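Local coordinates for cell envelope-related transcriptional attenuator domain-containing protein (Eubacterium siraeum, PDB 4OBM) that is of unconfirmed function but belongs to the LytR-CpsA-Psr family, whose better-known members are thought to attach anionic glycopolymers to the bacterial cell wall, at residues S25-L30 with S77-V82; I44-K49 with V217-Q222; E122-N127 with V133-K138. One frame throughout, in Å; residues are numbered along the deposited sequence.

Overall arrangement
Interactions 1 and 2 share the mixed sheet of the domain, 1 through strand 24-30 and 2 through its antiparallel neighbour 40-47. Their centres lie about 21 Å apart, yet they touch: Val-26 O is 2.9 Å from Ile-44 N. Interaction 1 packs helix 70-90 on the sheet, whereas interaction 2 ties in helix 213-220 from late in the chain, and along the sequence their segments alternate. Interaction 3, a surface hairpin of strands 123-127 and 132-139, opens after interaction 1 closes and lies between the two segments of interaction 2. Its centre is about 31 Å from that of interaction 1 and about 36 Å from that of interaction 2, a separate part of the fold.

Interaction 1 (S25-L30 with S77-V82); sequences SVLMTL and SGEAEV
Glu-79 OE2 is gripped by two groups, the hydroxyl of Thr-29 and the guanidinium of Arg-99, in a helix-on-sheet contact of the alpha/beta domain where helix 70-90 lies over strand 24-30. Thr-29 OG1 donates to Glu-79 OE2 at 2.7 Å, and the carboxylate oxygen accepts through its anti lone pair, the one turned away from the other carboxylate oxygen. The threonine hydroxyl stands between its backbone N and carbonyl carbon (chi1 79°), which leaves the methyl beside the glutamate stem, with Thr-29 CG2 3.6 Å from Glu-79 CG. The two side chains approach from opposite directions, and a bend at chi2 (78°) in Glu-79 turns its carboxylate to the hydroxyl. The salt bridge to Arg-99 NE, on the neighbouring strand 94-100, would be expected to stabilise the buried carboxylate in its ionised form. Two residues earlier on the same strand face, Leu-27 supplies the apolar half of the contact. Its CD2 methyl lies 3.8 Å from Val-82 CG1, and the two side chains cross at about a right angle. The axes of segments 25-30 and 77-82 approach to 9.5 Å, with 141° between their N-to-C directions, a spacing bridged by these side chains. The contact is thus polar at Thr-29 and apolar at Leu-27, whose CD2 also rests 3.6 Å from Glu-79 O.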
loop_
_atom_site.group_PDB
_atom_site.type_symbol
_atom_site.label_atom_id
_atom_site.label_comp_id
_atom_site.label_asym_id
_atom_site.label_seq_id
_atom_site.Cartn_x
_atom_site.Cartn_y
_atom_site.Cartn_z
ATOM N N SER A 25 6.261 4.598 -6.983
ATOM C CA SER A 25 5.776 3.394 -6.327
ATOM C C SER A 25 6.624 3.098 -5.105
ATOM O O SER A 25 7.818 3.409 -5.085
ATOM C CB SER A 25 5.762 2.205 -7.274
ATOM O OG SER A 25 4.628 2.247 -8.124
ATOM N N VAL A 26 5.970 2.560 -4.060
ATOM C CA VAL A 26 6.554 2.166 -2.774
ATOM C C VAL A 26 5.988 0.816 -2.397
ATOM O O VAL A 26 4.761 0.634 -2.378
ATOM C CB VAL A 26 6.317 3.199 -1.624
ATOM C CG1 VAL A 26 6.910 2.710 -0.287
ATOM C CG2 VAL A 26 6.850 4.590 -1.980
ATOM N N LEU A 27 6.869 -0.129 -2.082
ATOM C CA LEU A 27 6.451 -1.419 -1.579
ATOM C C LEU A 27 6.313 -1.301 -0.080
ATOM O O LEU A 27 7.265 -0.937 0.591
ATOM C CB LEU A 27 7.425 -2.546 -1.958
ATOM C CG LEU A 27 7.169 -3.898 -1.277
ATOM C CD1 LEU A 27 5.881 -4.528 -1.772
ATOM C CD2 LEU A 27 8.346 -4.829 -1.478
HETATM N N MSE A 28 5.120 -1.599 0.451
HETATM C CA MSE A 28 4.893 -1.537 1.885
HETATM C C MSE A 28 4.639 -2.914 2.394
HETATM O O MSE A 28 3.930 -3.694 1.748
HETATM C CB MSE A 28 3.759 -0.586 2.209
HETATM C CG MSE A 28 4.151 0.861 1.925
HETATM SE SE MSE A 28 2.764 2.112 2.233
HETATM C CE MSE A 28 1.150 1.196 1.506
ATOM N N THR A 29 5.307 -3.255 3.512
ATOM C CA THR A 29 5.224 -4.588 4.101
ATOM C C THR A 29 5.013 -4.466 5.611
ATOM O O THR A 29 5.344 -3.441 6.201
ATOM C CB THR A 29 6.481 -5.442 3.754
ATOM O OG1 THR A 29 7.581 -5.073 4.585
ATOM C CG2 THR A 29 6.883 -5.364 2.280
ATOM N N LEU A 30 4.469 -5.508 6.224
ATOM C CA LEU A 30 4.209 -5.500 7.646
ATOM C C LEU A 30 4.660 -6.802 8.276
ATOM O O LEU A 30 4.328 -7.880 7.788
ATOM C CB LEU A 30 2.706 -5.251 7.914
ATOM C CG LEU A 30 2.209 -5.434 9.358
ATOM C CD1 LEU A 30 2.800 -4.368 10.304
ATOM C CD2 LEU A 30 0.714 -5.469 9.416
ATOM N N SER A 77 16.132 -12.379 0.369
ATOM C CA SER A 77 16.728 -11.244 -0.327
ATOM C C SER A 77 16.136 -9.849 -0.007
ATOM O O SER A 77 16.537 -8.876 -0.648
ATOM C CB SER A 77 16.637 -11.490 -1.828
ATOM O OG SER A 77 17.077 -12.792 -2.168
ATOM N N GLY A 78 15.235 -9.751 0.974
ATOM C CA GLY A 78 14.648 -8.473 1.371
ATOM C C GLY A 78 13.611 -7.905 0.426
ATOM O O GLY A 78 13.328 -8.496 -0.624
ATOM N N GLU A 79 13.039 -6.734 0.807
ATOM C CA GLU A 79 12.017 -6.006 0.046
ATOM C C GLU A 79 12.522 -5.565 -1.331
ATOM O O GLU A 79 11.749 -5.587 -2.278
ATOM C CB GLU A 79 11.522 -4.775 0.815
ATOM C CG GLU A 79 10.487 -5.076 1.886
ATOM C CD GLU A 79 10.997 -5.648 3.198
ATOM O OE1 GLU A 79 12.204 -5.957 3.300
ATOM O OE2 GLU A 79 10.169 -5.825 4.116
ATOM N N ALA A 80 13.809 -5.191 -1.440
ATOM C CA ALA A 80 14.444 -4.751 -2.685
ATOM C C ALA A 80 14.261 -5.811 -3.789
ATOM O O ALA A 80 13.925 -5.465 -4.924
ATOM C CB ALA A 80 15.928 -4.463 -2.446
ATOM N N GLU A 81 14.417 -7.101 -3.441
ATOM C CA GLU A 81 14.228 -8.183 -4.403
ATOM C C GLU A 81 12.736 -8.340 -4.750
ATOM O O GLU A 81 12.390 -8.449 -5.928
ATOM C CB GLU A 81 14.825 -9.502 -3.877
ATOM C CG GLU A 81 14.977 -10.591 -4.933
ATOM C CD GLU A 81 15.765 -10.218 -6.176
ATOM O OE1 GLU A 81 16.736 -9.434 -6.064
ATOM O OE2 GLU A 81 15.406 -10.716 -7.267
ATOM N N VAL A 82 11.861 -8.326 -3.738
ATOM C CA VAL A 82 10.412 -8.403 -3.947
ATOM C C VAL A 82 9.979 -7.283 -4.917
ATOM O O VAL A 82 9.287 -7.576 -5.901
ATOM C CB VAL A 82 9.628 -8.341 -2.614
ATOM C CG1 VAL A 82 8.113 -8.335 -2.864
ATOM C CG2 VAL A 82 10.020 -9.491 -1.691
#

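Interaction 2 (I44-K49 with V217-Q222); sequences ITYIAK and VYTLSQ
Tyr-46 holds CG anti to its backbone N (chi1 172°), and Thr-219 has its hydroxyl anti to the carbonyl carbon (chi1 -78°); these settings aim the two side chains at each other from opposite directions across a strand-to-helix contact of the alpha/beta domain. Strand 40-47 of the mixed sheet thereby meets the last turn of helix 213-220. The bond that joins them is short, with Tyr-46 OH 2.6 Å from Thr-219 OG1, and either hydroxyl could be the donor. Thr-219 OG1 comes in at the ring edge, near the ring plane, and sits 3.3 Å from Tyr-46 CE1. The methyl lies close by as well: Thr-219 CG2 is 3.8 Å from Tyr-46 CE1. Both residues are buried, and the buried hydroxyls are hydrogen-bonded to each other; Asn-51 ND2 also bonds to Thr-219 OG1, so this oxygen has two sound partners. Phe-53 stacks with the tyrosine ring, while the backbone N of Ala-48 lies over the centre of one face of the Tyr-46 ring, 3.9 Å above the plane. Just past the helix two side chains fold back on Tyr-218 O. Ser-221 OG donates to Tyr-218 O at 2.7 Å and Gln-222 NE2 to the same oxygen at 3.0 Å, reaching it from opposite faces of the carbonyl plane. Gln-222 NE2 also lies 3.4 Å above the plane of the Tyr-218 ring, over its centre.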
loop_
_atom_site.group_PDB
_atom_site.type_symbol
_atom_site.label_atom_id
_atom_site.label_comp_id
_atom_site.label_asym_id
_atom_site.label_seq_id
_atom_site.Cartn_x
_atom_site.Cartn_y
_atom_site.Cartn_z
ATOM N N ILE A 44 2.006 0.807 -3.380
ATOM C CA ILE A 44 1.247 2.045 -3.463
ATOM C C ILE A 44 1.872 2.809 -4.599
ATOM O O ILE A 44 3.066 3.107 -4.554
ATOM C CB ILE A 44 1.104 2.846 -2.136
ATOM C CG1 ILE A 44 0.185 4.077 -2.320
ATOM C CG2 ILE A 44 2.449 3.169 -1.448
ATOM C CD1 ILE A 44 -0.279 4.747 -1.048
ATOM N N THR A 45 1.092 3.032 -5.659
ATOM C CA THR A 45 1.529 3.730 -6.865
ATOM C C THR A 45 0.766 5.032 -7.014
ATOM O O THR A 45 -0.460 5.027 -7.187
ATOM C CB THR A 45 1.344 2.849 -8.117
ATOM O OG1 THR A 45 2.065 1.633 -7.948
ATOM C CG2 THR A 45 1.803 3.544 -9.415
ATOM N N TYR A 46 1.505 6.149 -6.974
ATOM C CA TYR A 46 0.947 7.476 -7.186
ATOM C C TYR A 46 0.967 7.798 -8.676
ATOM O O TYR A 46 2.036 7.793 -9.301
ATOM C CB TYR A 46 1.738 8.528 -6.388
ATOM C CG TYR A 46 1.368 9.967 -6.694
ATOM C CD1 TYR A 46 0.067 10.432 -6.507
ATOM C CD2 TYR A 46 2.318 10.867 -7.172
ATOM C CE1 TYR A 46 -0.277 11.753 -6.783
ATOM C CE2 TYR A 46 1.987 12.194 -7.442
ATOM C CZ TYR A 46 0.693 12.635 -7.228
ATOM O OH TYR A 46 0.362 13.937 -7.510
ATOM N N ILE A 47 -0.219 8.030 -9.253
ATOM C CA ILE A 47 -0.351 8.434 -10.661
ATOM C C ILE A 47 -0.753 9.912 -10.635
ATOM O O ILE A 47 -1.919 10.223 -10.399
ATOM C CB ILE A 47 -1.317 7.556 -11.501
ATOM C CG1 ILE A 47 -1.227 6.045 -11.151
ATOM C CG2 ILE A 47 -1.184 7.862 -13.016
ATOM C CD1 ILE A 47 -0.166 5.198 -11.853
ATOM N N ALA A 48 0.230 10.811 -10.816
ATOM C CA ALA A 48 0.052 12.260 -10.759
ATOM C C ALA A 48 -0.984 12.777 -11.756
ATOM O O ALA A 48 -1.754 13.662 -11.389
ATOM C CB ALA A 48 1.375 12.968 -10.981
ATOM N N LYS A 49 -1.014 12.235 -12.993
ATOM C CA LYS A 49 -1.970 12.647 -14.040
ATOM C C LYS A 49 -3.428 12.421 -13.577
ATOM O O LYS A 49 -4.284 13.268 -13.833
ATOM C CB LYS A 49 -1.707 11.876 -15.348
ATOM C CG LYS A 49 -2.352 12.497 -16.581
ATOM C CD LYS A 49 -2.361 11.542 -17.778
ATOM C CE LYS A 49 -3.672 10.803 -17.933
ATOM N NZ LYS A 49 -3.651 9.881 -19.099
ATOM N N VAL A 217 0.898 16.998 -2.036
ATOM C CA VAL A 217 0.067 18.064 -1.461
ATOM C C VAL A 217 -0.912 18.580 -2.524
ATOM O O VAL A 217 -2.091 18.757 -2.200
ATOM C CB VAL A 217 0.914 19.195 -0.834
ATOM C CG1 VAL A 217 0.051 20.388 -0.400
ATOM C CG2 VAL A 217 1.735 18.673 0.346
ATOM N N TYR A 218 -0.458 18.740 -3.792
ATOM C CA TYR A 218 -1.325 19.158 -4.880
ATOM C C TYR A 218 -2.517 18.224 -5.001
ATOM O O TYR A 218 -3.643 18.708 -5.020
ATOM C CB TYR A 218 -0.582 19.236 -6.234
ATOM C CG TYR A 218 -1.505 19.519 -7.407
ATOM C CD1 TYR A 218 -2.223 18.496 -8.019
ATOM C CD2 TYR A 218 -1.658 20.806 -7.904
ATOM C CE1 TYR A 218 -3.118 18.758 -9.055
ATOM C CE2 TYR A 218 -2.538 21.077 -8.953
ATOM C CZ TYR A 218 -3.256 20.047 -9.533
ATOM O OH TYR A 218 -4.103 20.290 -10.585
ATOM N N THR A 219 -2.264 16.897 -5.135
ATOM C CA THR A 219 -3.274 15.840 -5.319
ATOM C C THR A 219 -4.276 15.783 -4.153
ATOM O O THR A 219 -5.472 15.584 -4.394
ATOM C CB THR A 219 -2.567 14.483 -5.550
ATOM O OG1 THR A 219 -2.119 14.448 -6.904
ATOM C CG2 THR A 219 -3.464 13.275 -5.299
ATOM N N LEU A 220 -3.792 15.921 -2.913
ATOM C CA LEU A 220 -4.631 15.851 -1.713
ATOM C C LEU A 220 -5.408 17.161 -1.459
ATOM O O LEU A 220 -6.412 17.136 -0.746
ATOM C CB LEU A 220 -3.785 15.501 -0.475
ATOM C CG LEU A 220 -2.997 14.199 -0.499
ATOM C CD1 LEU A 220 -2.026 14.159 0.670
ATOM C CD2 LEU A 220 -3.924 12.978 -0.485
ATOM N N SER A 221 -4.946 18.288 -2.036
ATOM C CA SER A 221 -5.603 19.596 -1.923
ATOM C C SER A 221 -6.735 19.760 -2.980
ATOM O O SER A 221 -7.384 20.813 -3.030
ATOM C CB SER A 221 -4.579 20.717 -2.061
ATOM O OG SER A 221 -4.097 20.805 -3.393
ATOM N N GLN A 222 -6.972 18.718 -3.805
ATOM C CA GLN A 222 -8.041 18.733 -4.808
ATOM C C GLN A 222 -9.385 18.432 -4.126
ATOM O O GLN A 222 -9.419 17.808 -3.057
ATOM C CB GLN A 222 -7.763 17.736 -5.958
ATOM C CG GLN A 222 -6.444 17.975 -6.723
ATOM C CD GLN A 222 -6.359 19.350 -7.359
ATOM O OE1 GLN A 222 -7.107 19.684 -8.286
ATOM N NE2 GLN A 222 -5.448 20.182 -6.864
#

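Interaction 3 (E122-N127 with V133-K138); sequences EIKYEN and VTIIKK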
loop_
_atom_site.group_PDB
_atom_site.type_symbol
_atom_site.label_atom_id
_atom_site.label_comp_id
_atom_site.label_asym_id
_atom_site.label_seq_id
_atom_site.Cartn_x
_atom_site.Cartn_y
_atom_site.Cartn_z
ATOM N N GLU A 122 -20.601 -9.223 12.092
ATOM C CA GLU A 122 -19.840 -9.365 13.333
ATOM C C GLU A 122 -18.749 -10.460 13.235
ATOM O O GLU A 122 -19.003 -11.558 12.729
ATOM C CB GLU A 122 -20.762 -9.675 14.523
ATOM C CG GLU A 122 -20.036 -9.568 15.858
ATOM C CD GLU A 122 -20.482 -10.444 17.006
ATOM O OE1 GLU A 122 -20.818 -11.629 16.780
ATOM O OE2 GLU A 122 -20.379 -9.969 18.159
ATOM N N ILE A 123 -17.546 -10.142 13.741
ATOM C CA ILE A 123 -16.413 -11.069 13.814
ATOM C C ILE A 123 -16.167 -11.409 15.287
ATOM O O ILE A 123 -16.094 -10.514 16.127
ATOM C CB ILE A 123 -15.132 -10.494 13.127
ATOM C CG1 ILE A 123 -15.408 -10.082 11.649
ATOM C CG2 ILE A 123 -13.950 -11.493 13.207
ATOM C CD1 ILE A 123 -14.580 -8.924 11.167
ATOM N N LYS A 124 -16.078 -12.699 15.596
ATOM C CA LYS A 124 -15.708 -13.224 16.916
ATOM C C LYS A 124 -14.624 -14.255 16.624
ATOM O O LYS A 124 -14.940 -15.426 16.384
ATOM C CB LYS A 124 -16.914 -13.803 17.696
ATOM C CG LYS A 124 -17.856 -12.752 18.295
ATOM C CD LYS A 124 -18.574 -13.283 19.539
ATOM C CE LYS A 124 -19.675 -12.381 20.071
ATOM N NZ LYS A 124 -21.028 -12.709 19.513
ATOM N N TYR A 125 -13.359 -13.788 16.479
ATOM C CA TYR A 125 -12.253 -14.674 16.107
ATOM C C TYR A 125 -11.638 -15.352 17.324
ATOM O O TYR A 125 -11.130 -14.684 18.226
ATOM C CB TYR A 125 -11.166 -13.949 15.279
ATOM C CG TYR A 125 -9.972 -14.830 14.957
ATOM C CD1 TYR A 125 -10.096 -15.926 14.105
ATOM C CD2 TYR A 125 -8.733 -14.603 15.551
ATOM C CE1 TYR A 125 -9.020 -16.779 13.860
ATOM C CE2 TYR A 125 -7.648 -15.447 15.307
ATOM C CZ TYR A 125 -7.795 -16.534 14.460
ATOM O OH TYR A 125 -6.728 -17.368 14.207
ATOM N N GLU A 126 -11.674 -16.696 17.322
ATOM C CA GLU A 126 -11.068 -17.520 18.370
ATOM C C GLU A 126 -9.636 -17.874 17.942
ATOM O O GLU A 126 -9.435 -18.711 17.053
ATOM C CB GLU A 126 -11.913 -18.765 18.711
ATOM C CG GLU A 126 -12.773 -19.326 17.581
ATOM C CD GLU A 126 -13.863 -20.314 17.972
ATOM O OE1 GLU A 126 -14.066 -20.553 19.187
ATOM O OE2 GLU A 126 -14.528 -20.842 17.051
ATOM N N ASN A 127 -8.654 -17.152 18.527
ATOM C CA ASN A 127 -7.217 -17.300 18.272
ATOM C C ASN A 127 -6.661 -18.496 19.040
ATOM O O ASN A 127 -6.497 -18.442 20.260
ATOM C CB ASN A 127 -6.474 -16.015 18.653
ATOM C CG ASN A 127 -5.058 -15.906 18.129
ATOM O OD1 ASN A 127 -4.383 -16.894 17.812
ATOM N ND2 ASN A 127 -4.563 -14.689 18.063
ATOM N N VAL A 133 -10.184 -14.306 22.267
ATOM C CA VAL A 133 -11.259 -14.072 21.318
ATOM C C VAL A 133 -11.258 -12.565 20.980
ATOM O O VAL A 133 -11.187 -11.723 21.879
ATOM C CB VAL A 133 -12.643 -14.658 21.744
ATOM C CG1 VAL A 133 -13.256 -13.940 22.944
ATOM C CG2 VAL A 133 -13.616 -14.708 20.570
ATOM N N THR A 134 -11.202 -12.254 19.670
ATOM C CA THR A 134 -11.213 -10.898 19.115
ATOM C C THR A 134 -12.630 -10.625 18.641
ATOM O O THR A 134 -13.131 -11.365 17.794
ATOM C CB THR A 134 -10.172 -10.763 17.975
ATOM O OG1 THR A 134 -8.885 -11.146 18.443
ATOM C CG2 THR A 134 -10.121 -9.352 17.373
ATOM N N ILE A 135 -13.290 -9.595 19.205
ATOM C CA ILE A 135 -14.674 -9.253 18.840
ATOM C C ILE A 135 -14.726 -7.929 18.107
ATOM O O ILE A 135 -14.522 -6.890 18.722
ATOM C CB ILE A 135 -15.680 -9.218 20.045
ATOM C CG1 ILE A 135 -15.361 -10.190 21.210
ATOM C CG2 ILE A 135 -17.151 -9.260 19.582
ATOM C CD1 ILE A 135 -15.510 -11.629 20.961
ATOM N N ILE A 136 -15.089 -7.966 16.820
ATOM C CA ILE A 136 -15.306 -6.784 15.983
ATOM C C ILE A 136 -16.806 -6.773 15.645
ATOM O O ILE A 136 -17.307 -7.713 15.029
ATOM C CB ILE A 136 -14.384 -6.764 14.739
ATOM C CG1 ILE A 136 -12.891 -6.666 15.179
ATOM C CG2 ILE A 136 -14.755 -5.609 13.791
ATOM C CD1 ILE A 136 -11.887 -7.177 14.194
ATOM N N LYS A 137 -17.526 -5.749 16.109
ATOM C CA LYS A 137 -18.966 -5.682 15.888
ATOM C C LYS A 137 -19.272 -5.156 14.498
ATOM O O LYS A 137 -18.432 -4.516 13.862
ATOM C CB LYS A 137 -19.671 -4.841 16.970
ATOM C CG LYS A 137 -19.471 -5.364 18.396
ATOM C CD LYS A 137 -20.328 -6.564 18.732
ATOM C CE LYS A 137 -20.159 -6.952 20.175
ATOM N NZ LYS A 137 -20.814 -8.256 20.470
ATOM N N LYS A 138 -20.462 -5.502 14.010
ATOM C CA LYS A 138 -20.992 -5.104 12.709
ATOM C C LYS A 138 -21.353 -3.618 12.774
ATOM O O LYS A 138 -21.709 -3.128 13.857
ATOM C CB LYS A 138 -22.237 -5.977 12.393
ATOM C CG LYS A 138 -22.935 -5.673 11.064
ATOM C CD LYS A 138 -24.203 -6.487 10.859
ATOM C CE LYS A 138 -24.910 -5.980 9.624
ATOM N NZ LYS A 138 -26.025 -6.864 9.207
#
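Glu-122 and Lys-137 lie side by side and point the same way at the base of an antiparallel beta hairpin, formed by strands 123-127 and 132-139. Their charged ends meet in a salt bridge of 2.9 Å between Glu-122 OE2 and Lys-137 NZ, the ammonium approaching nearly along the C-O bond. Glu-122 reaches it with CG anti to the backbone N (chi1 -169°) and an extended chain beyond. Its other oxygen is engaged as well: Lys-124 NZ donates to Glu-122 OE1 at 2.9 Å through the oxygen's syn lone pair, and makes a weak bond to Glu-122 OE2. The carboxylate is shared by two lysines in a three-residue network, which would be expected to favour its ionised form.

On one face of the hairpin, Lys-124 slants over Ile-135, its non-hydrogen-bonded partner. The aliphatic part of the lysine makes the contact, with Lys-124 CG 3.7 Å from Ile-135 CD1, before a bend at chi4 (92°) turns NZ to the glutamate. The other face carries the hydrogen-bonded pairs Ile-123 with Ile-136 and Tyr-125 with Thr-134. The two isoleucines run alongside each other, CB of Ile-123 to CB of Ile-136 being 4.1 Å, and both also touch Tyr-151 of helix 145-152 and Leu-154, which seats this face of the otherwise surface-lying hairpin on the domain. Tyr-125 starts beside Thr-134, but its ring leads away from that strand and has Asn-127 N above one face, while the side chain touches Pro-155 and Asp-156.

Paired backbone bonds fix the register, two for each hydrogen-bonded pair. Ile-123 N donates to Ile-136 O, and Tyr-125 N to Thr-134 O, both at 2.8 Å.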